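Local coordinates for tropomodulin (Caenorhabditis elegans, PDB 1PGV), which probably caps the pointed ends of actin filaments, keeping their length and dynamics in check, this chain being its C-terminal domain, at residues Glu73-Ala78 and Arg101-Glu106; Glu95-Leu100 and Thr125-Glu130; Met151-Asn156 and Ser176-Arg181. All coordinates share one frame; numbering follows the deposited sequence.

Contact 1: Glu73-Ala78 and Arg101-Glu106; sequences EKFSLA and RVLNVE
K74, F75 and S76 pair in parallel with V102, L103 and N104, two neighbouring strands of the parallel sheet in this leucine-rich-repeat-like domain, where helix and strand alternate along the chain. The short strands run only 3° apart. Backbone bonds come first: E73 O is a bifurcated acceptor, taking R101 N at 2.8 Å and V102 N as well. F75 then bonds both ways, its N to V102 O and its O to N104 N, and L77 N closes the series on N104 O at 2.7 Å, nearly straight at 173°.

F75 and L103 share a face of the sheet, which helix 90-96 covers through L90, L93 and I94. They lie side by side, with L103 CD1 4.2 Å from F75 CB. Just past the strands, L77 turns CD1 over the centre of the F75 ring and also reaches V105 CG1 at 4.2 Å, so one methyl joins the ring to the neighbouring segment.

The other face carries K74, S76, V102 and N104. K74 CG packs 4.0 Å from V102 CB, and S76 OG, hydrogen-bonded to N49 just after strand 45-47, lies against N104. With CG anti to its backbone N (chi1 -177°), N104 sends its amide along the strand towards E106, and OD1 accepts from E106 N at 3.0 Å in an Asx turn. The other end of the amide, ND2, donates to E106 OE2, meeting the carboxylate from above its plane, while A78 CB rests 3.7 Å from that same ND2.

Contact 2: Glu95-Leu100 and Thr125-Glu130; sequences ETSPSL and TQSIVE
T125 and S127 reach across with their hydroxyls to two backbone carbonyls of the facing turn, so this contact is held by side chain to main chain bonds and has no backbone-to-backbone hydrogen bond. T125 OG1 donates to S97 O at 2.8 Å, approaching almost in line with the carbonyl, and T125 CG2 lies against E95 O at 3.4 Å, where helix 90-96 is ending. S127 OG donates to L100 O at 2.7 Å, in the carbonyl plane and on a lone pair; a chi1 of 65°, with OG between the backbone N and the carbonyl carbon, gives it that reach. S127 CB packs on P98 O, 3.4 Å away.

The carbonyls are presented by a tight turn. S97 is the first residue to leave the helix, and its OG accepts from S99 N and, at 2.9 Å, from L100 N: an ST turn and an ST motif on one hydroxyl. Here the connection from helix 90-96 into strand 102-104 meets the connection from helix 112-121 into strand 130-132, as in a leucine-rich-repeat-like fold. S99 OG bonds to I72 O on the preceding connection, while Q126 uses its amide oxygen and its backbone carbonyl on E157 and S158 of the following one.

Next to the hydroxyls the contact turns apolar. L100 and I128 lie side by side, point the same way and pack on helix 90-96, L100 on L93 and I128 on I94. L100 CD2 comes to 4.1 Å from I128 CD1, and I128 CG1 sits 3.3 Å from L100 O.

Contact 3: Met151-Asn156 and Ser176-Arg181; sequences MAIEEN and SEALER
R181 stretches across from helix 169-190 and lays the edge of its guanidinium against the C-terminal end of helix 143-155. Both terminal nitrogens grip a single atom, E154 O: NH1 at 2.8 Å, in the carbonyl plane, and NH2 at 3.0 Å, standing above that plane. The carbonyl oxygen itself lies close to the plane of the guanidinium, and N156 O is at the same edge, 2.8 Å from NH2. The chain leaves with CG anti to the backbone N (chi1 169°), and the bend at chi3 sets the group across the gap between the helices, one face over A178 CA. A positive group among carbonyls at the end of a helix probably also gains from the helix dipole.

One turn earlier, A178 points its methyl toward the other helix and meets E154 CA at 3.9 Å; this small residue marks where the backbones come nearest. I153 comes in beside it, CG2 packing 4.2 Å from A178 CB and equally close to L179 CD2, the two larger chains crossing at a slant. The E154 carboxylate turns to R174 of helix 169-190 in a salt bridge.

The axes of 151-155 and 176-181 approach to 8.8 Å and cross at 18°, nearly parallel. Strand 161-163 connects the helices in sequence, and its V162 touches both I153 and L179. Helix 112-121 also packs on helix 143-155, R120 on M151 and A152 and L119 on I153.

In the fold
From the N terminus, contact 1 closes a loop that leaves strand 74-76, passes through helices 84-87 and 90-96 and returns as strand 102-104. Contact 2 starts inside that loop, at the end of helix 90-96, and closes beyond it, so the two cross; they also touch, R101 O lying near V129 N and L103 N near E130 O, where strand 102-104 meets strand 130-132. Contact 3 follows in series, joining helices 143-155 and 169-190 around strand 161-163. It touches contact 2 where Q126 packs on N156, but stays about 9 Å from contact 1 at the nearest atoms. Together they tie sheet, connecting turns and helical layer.

Contact 1: Glu73-Ala78 and Arg101-Glu106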
ATOM      1  N   GLU A  73       2.391  -7.452   8.627  1.00 20.30           N
ATOM      2  CA  GLU A  73       1.249  -7.780   7.785  1.00 21.39           C
ATOM      3  C   GLU A  73       0.373  -6.585   7.458  1.00 19.93           C
ATOM      4  O   GLU A  73      -0.285  -6.555   6.416  1.00 20.59           O
ATOM      5  CB  GLU A  73       0.393  -8.854   8.468  1.00 22.76           C
ATOM      6  CG  GLU A  73       1.039 -10.226   8.489  1.00 25.44           C
ATOM      7  CD  GLU A  73       0.249 -11.233   9.306  1.00 29.72           C
ATOM      8  OE1 GLU A  73      -0.973 -11.041   9.481  1.00 31.26           O
ATOM      9  OE2 GLU A  73       0.857 -12.222   9.761  1.00 31.63           O
ATOM     10  N   LYS A  74       0.345  -5.607   8.355  1.00 20.09           N
ATOM     11  CA  LYS A  74      -0.467  -4.417   8.142  1.00 19.84           C
ATOM     12  C   LYS A  74       0.304  -3.163   8.521  1.00 19.77           C
ATOM     13  O   LYS A  74       0.882  -3.075   9.602  1.00 18.91           O
ATOM     14  CB  LYS A  74      -1.755  -4.492   8.962  1.00 21.90           C
ATOM     15  CG  LYS A  74      -2.636  -5.684   8.633  1.00 26.52           C
ATOM     16  CD  LYS A  74      -3.915  -5.665   9.461  1.00 31.80           C
ATOM     17  CE  LYS A  74      -4.804  -6.858   9.137  1.00 35.04           C
ATOM     18  NZ  LYS A  74      -6.086  -6.807   9.898  1.00 38.37           N
ATOM     19  N   PHE A  75       0.314  -2.192   7.613  1.00 19.26           N
ATOM     20  CA  PHE A  75       1.017  -0.940   7.847  1.00 19.45           C
ATOM     21  C   PHE A  75       0.076   0.177   7.423  1.00 18.93           C
ATOM     22  O   PHE A  75      -0.270   0.299   6.248  1.00 18.49           O
ATOM     23  CB  PHE A  75       2.316  -0.915   7.034  1.00 19.50           C
ATOM     24  CG  PHE A  75       3.228   0.236   7.368  1.00 21.58           C
ATOM     25  CD1 PHE A  75       3.140   0.883   8.597  1.00 23.50           C
ATOM     26  CD2 PHE A  75       4.204   0.648   6.464  1.00 22.98           C
ATOM     27  CE1 PHE A  75       4.013   1.924   8.923  1.00 24.20           C
ATOM     28  CE2 PHE A  75       5.082   1.687   6.781  1.00 24.71           C
ATOM     29  CZ  PHE A  75       4.984   2.323   8.012  1.00 25.52           C
ATOM     30  N   SER A  76      -0.366   0.977   8.390  1.00 20.32           N
ATOM     31  CA  SER A  76      -1.299   2.055   8.096  1.00 20.58           C
ATOM     32  C   SER A  76      -0.754   3.412   8.525  1.00 21.32           C
ATOM     33  O   SER A  76      -0.327   3.591   9.668  1.00 19.73           O
ATOM     34  CB  SER A  76      -2.636   1.791   8.793  1.00 21.68           C
ATOM     35  OG  SER A  76      -3.644   2.665   8.316  0.50 23.68           O
ATOM     36  N   LEU A  77      -0.768   4.358   7.589  1.00 21.52           N
ATOM     37  CA  LEU A  77      -0.284   5.713   7.836  1.00 23.70           C
ATOM     38  C   LEU A  77      -1.313   6.702   7.311  1.00 23.11           C
ATOM     39  O   LEU A  77      -0.957   7.738   6.743  1.00 24.55           O
ATOM     40  CB  LEU A  77       1.040   5.966   7.110  1.00 24.79           C
ATOM     41  CG  LEU A  77       2.150   4.919   7.123  1.00 26.70           C
ATOM     42  CD1 LEU A  77       1.788   3.778   6.179  1.00 26.19           C
ATOM     43  CD2 LEU A  77       3.458   5.571   6.676  1.00 26.90           C
ATOM     44  N   ALA A  78      -2.587   6.377   7.486  1.00 23.05           N
ATOM     45  CA  ALA A  78      -3.658   7.242   7.020  1.00 23.48           C
ATOM     46  C   ALA A  78      -3.692   8.544   7.807  1.00 23.92           C
ATOM     47  O   ALA A  78      -3.453   8.563   9.012  1.00 23.42           O
ATOM     48  CB  ALA A  78      -5.003   6.532   7.141  1.00 22.85           C
ATOM     49  N   ARG A 101       0.349  -7.373   3.851  1.00 16.73           N
ATOM     50  CA  ARG A 101      -0.960  -7.660   3.280  1.00 16.86           C
ATOM     51  C   ARG A 101      -1.847  -6.443   3.091  1.00 16.16           C
ATOM     52  O   ARG A 101      -2.655  -6.391   2.167  1.00 16.49           O
ATOM     53  CB  ARG A 101      -1.696  -8.657   4.182  1.00 19.64           C
ATOM     54  CG  ARG A 101      -0.951  -9.953   4.397  1.00 25.48           C
ATOM     55  CD  ARG A 101      -1.410 -10.994   3.410  1.00 32.94           C
ATOM     56  NE  ARG A 101      -2.845 -11.227   3.549  1.00 37.32           N
ATOM     57  CZ  ARG A 101      -3.546 -12.060   2.789  1.00 39.07           C
ATOM     58  NH1 ARG A 101      -2.943 -12.749   1.829  1.00 39.15           N
ATOM     59  NH2 ARG A 101      -4.851 -12.196   2.985  1.00 40.67           N
ATOM     60  N   VAL A 102      -1.715  -5.473   3.985  1.00 16.35           N
ATOM     61  CA  VAL A 102      -2.535  -4.276   3.921  1.00 16.07           C
ATOM     62  C   VAL A 102      -1.665  -3.033   4.060  1.00 16.14           C
ATOM     63  O   VAL A 102      -0.845  -2.939   4.967  1.00 17.12           O
ATOM     64  CB  VAL A 102      -3.595  -4.282   5.052  1.00 18.31           C
ATOM     65  CG1 VAL A 102      -4.391  -2.986   5.047  1.00 19.66           C
ATOM     66  CG2 VAL A 102      -4.529  -5.475   4.870  1.00 21.23           C
ATOM     67  N   LEU A 103      -1.831  -2.100   3.128  1.00 16.89           N
ATOM     68  CA  LEU A 103      -1.081  -0.851   3.157  1.00 15.85           C
ATOM     69  C   LEU A 103      -2.098   0.262   3.015  1.00 16.70           C
ATOM     70  O   LEU A 103      -2.849   0.301   2.041  1.00 16.79           O
ATOM     71  CB  LEU A 103      -0.075  -0.791   2.005  1.00 16.91           C
ATOM     72  CG  LEU A 103       0.750   0.501   1.954  1.00 18.32           C
ATOM     73  CD1 LEU A 103       1.551   0.643   3.238  1.00 18.72           C
ATOM     74  CD2 LEU A 103       1.675   0.474   0.734  1.00 17.67           C
ATOM     75  N   ASN A 104      -2.135   1.158   3.996  1.00 16.52           N
ATOM     76  CA  ASN A 104      -3.083   2.264   3.981  1.00 17.61           C
ATOM     77  C   ASN A 104      -2.374   3.615   4.056  1.00 17.27           C
ATOM     78  O   ASN A 104      -1.743   3.935   5.063  1.00 18.98           O
ATOM     79  CB  ASN A 104      -4.048   2.125   5.162  1.00 17.78           C
ATOM     80  CG  ASN A 104      -5.111   3.201   5.181  1.00 18.13           C
ATOM     81  OD1 ASN A 104      -5.136   4.092   4.323  1.00 19.97           O
ATOM     82  ND2 ASN A 104      -6.008   3.123   6.159  1.00 21.77           N
ATOM     83  N   VAL A 105      -2.476   4.397   2.985  1.00 19.12           N
ATOM     84  CA  VAL A 105      -1.858   5.722   2.936  1.00 19.12           C
ATOM     85  C   VAL A 105      -2.880   6.770   2.503  1.00 20.37           C
ATOM     86  O   VAL A 105      -2.529   7.788   1.898  1.00 20.62           O
ATOM     87  CB  VAL A 105      -0.670   5.761   1.939  1.00 19.24           C
ATOM     88  CG1 VAL A 105       0.420   4.812   2.384  1.00 18.93           C
ATOM     89  CG2 VAL A 105      -1.150   5.407   0.539  1.00 16.94           C
ATOM     90  N   GLU A 106      -4.148   6.527   2.822  1.00 21.14           N
ATOM     91  CA  GLU A 106      -5.207   7.451   2.434  1.00 21.87           C
ATOM     92  C   GLU A 106      -5.177   8.777   3.199  1.00 21.68           C
ATOM     93  O   GLU A 106      -4.523   8.902   4.234  1.00 20.68           O
ATOM     94  CB  GLU A 106      -6.576   6.789   2.627  1.00 24.27           C
ATOM     95  CG  GLU A 106      -7.045   6.738   4.075  1.00 27.26           C
ATOM     96  CD  GLU A 106      -8.315   5.917   4.259  1.00 30.00           C
ATOM     97  OE1 GLU A 106      -9.230   6.028   3.417  1.00 32.97           O
ATOM     98  OE2 GLU A 106      -8.401   5.172   5.258  1.00 30.46           O
TER

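Contact 2: Glu95-Leu100 and Thr125-Glu130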
ATOM      1  N   GLU A  95       8.258  -3.508  -2.635  1.00 17.05           N
ATOM      2  CA  GLU A  95       8.990  -4.421  -3.504  1.00 18.53           C
ATOM      3  C   GLU A  95       9.791  -5.484  -2.766  1.00 19.75           C
ATOM      4  O   GLU A  95      10.140  -6.510  -3.347  1.00 21.29           O
ATOM      5  CB  GLU A  95       9.922  -3.632  -4.432  1.00 19.81           C
ATOM      6  CG  GLU A  95       9.174  -2.735  -5.397  1.00 20.44           C
ATOM      7  CD  GLU A  95      10.098  -2.005  -6.357  1.00 24.45           C
ATOM      8  OE1 GLU A  95      11.321  -2.261  -6.321  1.00 24.53           O
ATOM      9  OE2 GLU A  95       9.593  -1.181  -7.143  1.00 24.79           O
ATOM     10  N   THR A  96      10.067  -5.248  -1.487  1.00 19.12           N
ATOM     11  CA  THR A  96      10.857  -6.178  -0.687  1.00 22.43           C
ATOM     12  C   THR A  96      10.053  -7.141   0.187  1.00 21.11           C
ATOM     13  O   THR A  96      10.404  -8.317   0.310  1.00 19.55           O
ATOM     14  CB  THR A  96      11.818  -5.418   0.252  1.00 23.34           C
ATOM     15  OG1 THR A  96      12.746  -4.650  -0.525  1.00 30.02           O
ATOM     16  CG2 THR A  96      12.592  -6.394   1.135  1.00 29.03           C
ATOM     17  N   SER A  97       8.978  -6.641   0.782  1.00 18.96           N
ATOM     18  CA  SER A  97       8.166  -7.444   1.701  1.00 19.54           C
ATOM     19  C   SER A  97       7.390  -8.640   1.160  1.00 19.97           C
ATOM     20  O   SER A  97       6.663  -8.534   0.176  1.00 21.16           O
ATOM     21  CB  SER A  97       7.185  -6.538   2.447  1.00 18.42           C
ATOM     22  OG  SER A  97       6.402  -7.296   3.367  1.00 18.26           O
ATOM     23  N   PRO A  98       7.545  -9.808   1.809  1.00 20.52           N
ATOM     24  CA  PRO A  98       6.828 -11.009   1.376  1.00 19.99           C
ATOM     25  C   PRO A  98       5.573 -11.202   2.239  1.00 19.15           C
ATOM     26  O   PRO A  98       4.704 -12.021   1.927  1.00 19.62           O
ATOM     27  CB  PRO A  98       7.854 -12.109   1.608  1.00 21.05           C
ATOM     28  CG  PRO A  98       8.482 -11.677   2.877  1.00 20.43           C
ATOM     29  CD  PRO A  98       8.697 -10.174   2.654  1.00 21.44           C
ATOM     30  N   SER A  99       5.469 -10.412   3.306  1.00 18.87           N
ATOM     31  CA  SER A  99       4.358 -10.530   4.245  1.00 19.22           C
ATOM     32  C   SER A  99       3.331  -9.403   4.302  1.00 17.56           C
ATOM     33  O   SER A  99       2.216  -9.607   4.786  1.00 17.35           O
ATOM     34  CB  SER A  99       4.919 -10.750   5.656  1.00 21.78           C
ATOM     35  OG  SER A  99       5.737  -9.657   6.065  1.00 22.70           O
ATOM     36  N   LEU A 100       3.687  -8.212   3.825  1.00 16.37           N
ATOM     37  CA  LEU A 100       2.752  -7.090   3.889  1.00 15.92           C
ATOM     38  C   LEU A 100       1.464  -7.372   3.124  1.00 15.96           C
ATOM     39  O   LEU A 100       1.475  -7.565   1.906  1.00 15.98           O
ATOM     40  CB  LEU A 100       3.416  -5.810   3.355  1.00 16.10           C
ATOM     41  CG  LEU A 100       2.657  -4.503   3.583  1.00 16.95           C
ATOM     42  CD1 LEU A 100       2.406  -4.293   5.078  1.00 16.93           C
ATOM     43  CD2 LEU A 100       3.484  -3.340   3.021  1.00 17.12           C
ATOM     44  N   THR A 125       6.389  -8.781  -5.338  1.00 16.92           N
ATOM     45  CA  THR A 125       6.118  -9.921  -4.456  1.00 17.46           C
ATOM     46  C   THR A 125       4.636 -10.266  -4.388  1.00 17.32           C
ATOM     47  O   THR A 125       4.261 -11.388  -4.007  1.00 16.89           O
ATOM     48  CB  THR A 125       6.589  -9.648  -3.017  1.00 18.97           C
ATOM     49  OG1 THR A 125       5.778  -8.620  -2.438  1.00 16.31           O
ATOM     50  CG2 THR A 125       8.039  -9.223  -3.000  1.00 18.27           C
ATOM     51  N   GLN A 126       3.793  -9.303  -4.748  1.00 14.99           N
ATOM     52  CA  GLN A 126       2.349  -9.479  -4.711  1.00 15.74           C
ATOM     53  C   GLN A 126       1.828 -10.018  -3.371  1.00 15.90           C
ATOM     54  O   GLN A 126       0.914 -10.849  -3.322  1.00 16.67           O
ATOM     55  CB  GLN A 126       1.899 -10.370  -5.876  1.00 16.71           C
ATOM     56  CG  GLN A 126       2.077  -9.670  -7.232  1.00 17.12           C
ATOM     57  CD  GLN A 126       1.555 -10.473  -8.404  1.00 18.99           C
ATOM     58  OE1 GLN A 126       0.466 -11.043  -8.348  1.00 19.06           O
ATOM     59  NE2 GLN A 126       2.328 -10.503  -9.490  1.00 22.42           N
ATOM     60  N   SER A 127       2.410  -9.526  -2.285  1.00 16.09           N
ATOM     61  CA  SER A 127       1.987  -9.931  -0.946  1.00 15.61           C
ATOM     62  C   SER A 127       0.752  -9.131  -0.538  1.00 15.95           C
ATOM     63  O   SER A 127      -0.131  -9.633   0.156  1.00 16.50           O
ATOM     64  CB  SER A 127       3.113  -9.685   0.060  1.00 17.15           C
ATOM     65  OG  SER A 127       3.388  -8.297   0.193  1.00 16.33           O
ATOM     66  N   ILE A 128       0.676  -7.881  -0.990  1.00 16.43           N
ATOM     67  CA  ILE A 128      -0.442  -7.012  -0.640  1.00 14.96           C
ATOM     68  C   ILE A 128      -1.791  -7.394  -1.246  1.00 16.37           C
ATOM     69  O   ILE A 128      -1.889  -7.661  -2.447  1.00 16.89           O
ATOM     70  CB  ILE A 128      -0.129  -5.536  -1.027  1.00 15.48           C
ATOM     71  CG1 ILE A 128       1.085  -5.044  -0.233  1.00 15.06           C
ATOM     72  CG2 ILE A 128      -1.343  -4.660  -0.776  1.00 13.58           C
ATOM     73  CD1 ILE A 128       1.556  -3.631  -0.605  1.00 16.77           C
ATOM     74  N   VAL A 129      -2.833  -7.412  -0.408  1.00 16.06           N
ATOM     75  CA  VAL A 129      -4.186  -7.727  -0.867  1.00 17.06           C
ATOM     76  C   VAL A 129      -5.111  -6.525  -0.730  1.00 16.64           C
ATOM     77  O   VAL A 129      -6.173  -6.471  -1.350  1.00 17.07           O
ATOM     78  CB  VAL A 129      -4.799  -8.924  -0.093  1.00 19.28           C
ATOM     79  CG1 VAL A 129      -3.899 -10.135  -0.236  1.00 19.68           C
ATOM     80  CG2 VAL A 129      -5.007  -8.558   1.366  1.00 21.14           C
ATOM     81  N   GLU A 130      -4.708  -5.558   0.089  1.00 16.35           N
ATOM     82  CA  GLU A 130      -5.495  -4.349   0.272  1.00 17.46           C
ATOM     83  C   GLU A 130      -4.581  -3.128   0.219  1.00 16.41           C
ATOM     84  O   GLU A 130      -3.672  -2.990   1.032  1.00 17.62           O
ATOM     85  CB  GLU A 130      -6.234  -4.378   1.610  1.00 20.27           C
ATOM     86  CG  GLU A 130      -7.072  -3.137   1.865  1.00 23.53           C
ATOM     87  CD  GLU A 130      -7.899  -3.256   3.129  1.00 29.71           C
ATOM     88  OE1 GLU A 130      -8.733  -4.182   3.204  1.00 31.01           O
ATOM     89  OE2 GLU A 130      -7.716  -2.426   4.047  1.00 31.01           O
TER

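Contact 3: Met151-Asn156 and Ser176-Arg181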
ATOM      1  N   MET A 151      -3.558  -1.209 -15.612  1.00 14.42           N
ATOM      2  CA  MET A 151      -2.771  -2.301 -16.167  1.00 13.49           C
ATOM      3  C   MET A 151      -1.976  -3.022 -15.083  1.00 14.86           C
ATOM      4  O   MET A 151      -1.818  -4.247 -15.130  1.00 14.39           O
ATOM      5  CB  MET A 151      -1.823  -1.787 -17.252  1.00 15.52           C
ATOM      6  CG  MET A 151      -2.558  -1.207 -18.458  1.00 20.62           C
ATOM      7  SD  MET A 151      -3.872  -2.298 -19.067  1.00 22.13           S
ATOM      8  CE  MET A 151      -2.922  -3.524 -19.908  1.00 23.70           C
ATOM      9  N   ALA A 152      -1.474  -2.266 -14.112  1.00 13.70           N
ATOM     10  CA  ALA A 152      -0.701  -2.839 -13.012  1.00 15.99           C
ATOM     11  C   ALA A 152      -1.594  -3.755 -12.186  1.00 16.99           C
ATOM     12  O   ALA A 152      -1.198  -4.864 -11.819  1.00 14.79           O
ATOM     13  CB  ALA A 152      -0.149  -1.739 -12.124  1.00 16.18           C
ATOM     14  N   ILE A 153      -2.792  -3.271 -11.891  1.00 14.97           N
ATOM     15  CA  ILE A 153      -3.755  -4.035 -11.102  1.00 15.34           C
ATOM     16  C   ILE A 153      -4.189  -5.297 -11.844  1.00 15.23           C
ATOM     17  O   ILE A 153      -4.285  -6.380 -11.260  1.00 17.38           O
ATOM     18  CB  ILE A 153      -4.986  -3.171 -10.780  1.00 13.40           C
ATOM     19  CG1 ILE A 153      -4.583  -2.039  -9.827  1.00 16.19           C
ATOM     20  CG2 ILE A 153      -6.089  -4.030 -10.168  1.00 16.14           C
ATOM     21  CD1 ILE A 153      -5.657  -0.981  -9.614  1.00 17.83           C
ATOM     22  N   GLU A 154      -4.446  -5.161 -13.140  1.00 15.66           N
ATOM     23  CA  GLU A 154      -4.875  -6.292 -13.942  1.00 16.33           C
ATOM     24  C   GLU A 154      -3.833  -7.407 -13.931  1.00 16.25           C
ATOM     25  O   GLU A 154      -4.176  -8.583 -14.035  1.00 16.15           O
ATOM     26  CB  GLU A 154      -5.158  -5.818 -15.371  1.00 20.67           C
ATOM     27  CG  GLU A 154      -5.845  -6.819 -16.257  1.00 25.88           C
ATOM     28  CD  GLU A 154      -6.308  -6.197 -17.560  1.00 28.59           C
ATOM     29  OE1 GLU A 154      -7.415  -5.614 -17.591  1.00 26.47           O
ATOM     30  OE2 GLU A 154      -5.550  -6.283 -18.546  1.00 28.49           O
ATOM     31  N   GLU A 155      -2.561  -7.045 -13.787  1.00 16.39           N
ATOM     32  CA  GLU A 155      -1.492  -8.036 -13.764  1.00 17.13           C
ATOM     33  C   GLU A 155      -1.269  -8.607 -12.361  1.00 17.73           C
ATOM     34  O   GLU A 155      -0.639  -9.653 -12.199  1.00 17.99           O
ATOM     35  CB  GLU A 155      -0.186  -7.411 -14.264  1.00 18.21           C
ATOM     36  CG  GLU A 155       0.872  -8.418 -14.630  1.00 23.84           C
ATOM     37  CD  GLU A 155       2.165  -7.768 -15.076  1.00 23.17           C
ATOM     38  OE1 GLU A 155       2.098  -6.712 -15.745  1.00 20.02           O
ATOM     39  OE2 GLU A 155       3.239  -8.323 -14.765  1.00 25.45           O
ATOM     40  N   ASN A 156      -1.784  -7.917 -11.352  1.00 15.82           N
ATOM     41  CA  ASN A 156      -1.613  -8.355  -9.965  1.00 14.73           C
ATOM     42  C   ASN A 156      -2.658  -9.426  -9.640  1.00 16.96           C
ATOM     43  O   ASN A 156      -3.847  -9.200  -9.820  1.00 15.18           O
ATOM     44  CB  ASN A 156      -1.781  -7.160  -9.024  1.00 14.72           C
ATOM     45  CG  ASN A 156      -1.382  -7.482  -7.590  1.00 14.02           C
ATOM     46  OD1 ASN A 156      -1.926  -8.407  -6.976  1.00 13.18           O
ATOM     47  ND2 ASN A 156      -0.424  -6.718  -7.048  1.00 12.59           N
ATOM     48  N   SER A 176     -12.271  -3.508 -11.544  1.00 18.79           N
ATOM     49  CA  SER A 176     -13.309  -4.305 -10.890  1.00 20.01           C
ATOM     50  C   SER A 176     -13.210  -5.772 -11.316  1.00 20.19           C
ATOM     51  O   SER A 176     -13.261  -6.676 -10.478  1.00 20.09           O
ATOM     52  CB  SER A 176     -14.694  -3.756 -11.232  1.00 24.11           C
ATOM     53  OG  SER A 176     -14.947  -3.847 -12.623  1.00 29.79           O
ATOM     54  N   GLU A 177     -13.064  -6.015 -12.615  1.00 19.90           N
ATOM     55  CA  GLU A 177     -12.950  -7.382 -13.115  1.00 21.43           C
ATOM     56  C   GLU A 177     -11.744  -8.113 -12.539  1.00 20.10           C
ATOM     57  O   GLU A 177     -11.836  -9.285 -12.155  1.00 18.53           O
ATOM     58  CB  GLU A 177     -12.862  -7.386 -14.642  1.00 23.27           C
ATOM     59  CG  GLU A 177     -14.168  -7.033 -15.313  1.00 30.91           C
ATOM     60  CD  GLU A 177     -15.252  -8.035 -14.992  1.00 34.70           C
ATOM     61  OE1 GLU A 177     -15.065  -9.226 -15.318  1.00 38.17           O
ATOM     62  OE2 GLU A 177     -16.284  -7.639 -14.410  1.00 39.40           O
ATOM     63  N   ALA A 178     -10.609  -7.426 -12.479  1.00 19.52           N
ATOM     64  CA  ALA A 178      -9.394  -8.020 -11.948  1.00 17.66           C
ATOM     65  C   ALA A 178      -9.544  -8.361 -10.467  1.00 16.56           C
ATOM     66  O   ALA A 178      -9.125  -9.434 -10.026  1.00 17.11           O
ATOM     67  CB  ALA A 178      -8.219  -7.065 -12.139  1.00 18.09           C
ATOM     68  N   LEU A 179     -10.127  -7.447  -9.698  1.00 15.81           N
ATOM     69  CA  LEU A 179     -10.292  -7.687  -8.266  1.00 17.01           C
ATOM     70  C   LEU A 179     -11.242  -8.856  -8.025  1.00 17.94           C
ATOM     71  O   LEU A 179     -11.011  -9.684  -7.136  1.00 16.66           O
ATOM     72  CB  LEU A 179     -10.804  -6.429  -7.565  1.00 16.40           C
ATOM     73  CG  LEU A 179      -9.835  -5.236  -7.619  1.00 16.45           C
ATOM     74  CD1 LEU A 179     -10.365  -4.105  -6.758  1.00 18.96           C
ATOM     75  CD2 LEU A 179      -8.453  -5.664  -7.138  1.00 16.44           C
ATOM     76  N   GLU A 180     -12.305  -8.925  -8.819  1.00 17.83           N
ATOM     77  CA  GLU A 180     -13.263 -10.025  -8.688  1.00 21.41           C
ATOM     78  C   GLU A 180     -12.590 -11.339  -9.069  1.00 20.39           C
ATOM     79  O   GLU A 180     -12.799 -12.368  -8.422  1.00 20.84           O
ATOM     80  CB  GLU A 180     -14.484  -9.779  -9.575  1.00 24.84           C
ATOM     81  CG  GLU A 180     -15.523  -8.883  -8.934  1.00 32.89           C
ATOM     82  CD  GLU A 180     -16.030  -9.447  -7.615  1.00 37.06           C
ATOM     83  OE1 GLU A 180     -16.520 -10.595  -7.613  1.00 39.67           O
ATOM     84  OE2 GLU A 180     -15.935  -8.746  -6.585  1.00 40.34           O
ATOM     85  N   ARG A 181     -11.786 -11.304 -10.126  1.00 18.80           N
ATOM     86  CA  ARG A 181     -11.051 -12.478 -10.582  1.00 18.91           C
ATOM     87  C   ARG A 181     -10.153 -12.970  -9.442  1.00 18.11           C
ATOM     88  O   ARG A 181     -10.079 -14.174  -9.163  1.00 16.84           O
ATOM     89  CB  ARG A 181     -10.193 -12.104 -11.799  1.00 19.75           C
ATOM     90  CG  ARG A 181      -9.175 -13.138 -12.244  1.00 21.44           C
ATOM     91  CD  ARG A 181      -8.080 -12.461 -13.085  1.00 22.62           C
ATOM     92  NE  ARG A 181      -7.215 -11.629 -12.251  1.00 24.44           N
ATOM     93  CZ  ARG A 181      -6.405 -10.675 -12.705  1.00 24.17           C
ATOM     94  NH1 ARG A 181      -6.340 -10.407 -14.006  1.00 24.31           N
ATOM     95  NH2 ARG A 181      -5.649  -9.999 -11.854  1.00 22.74           N
TER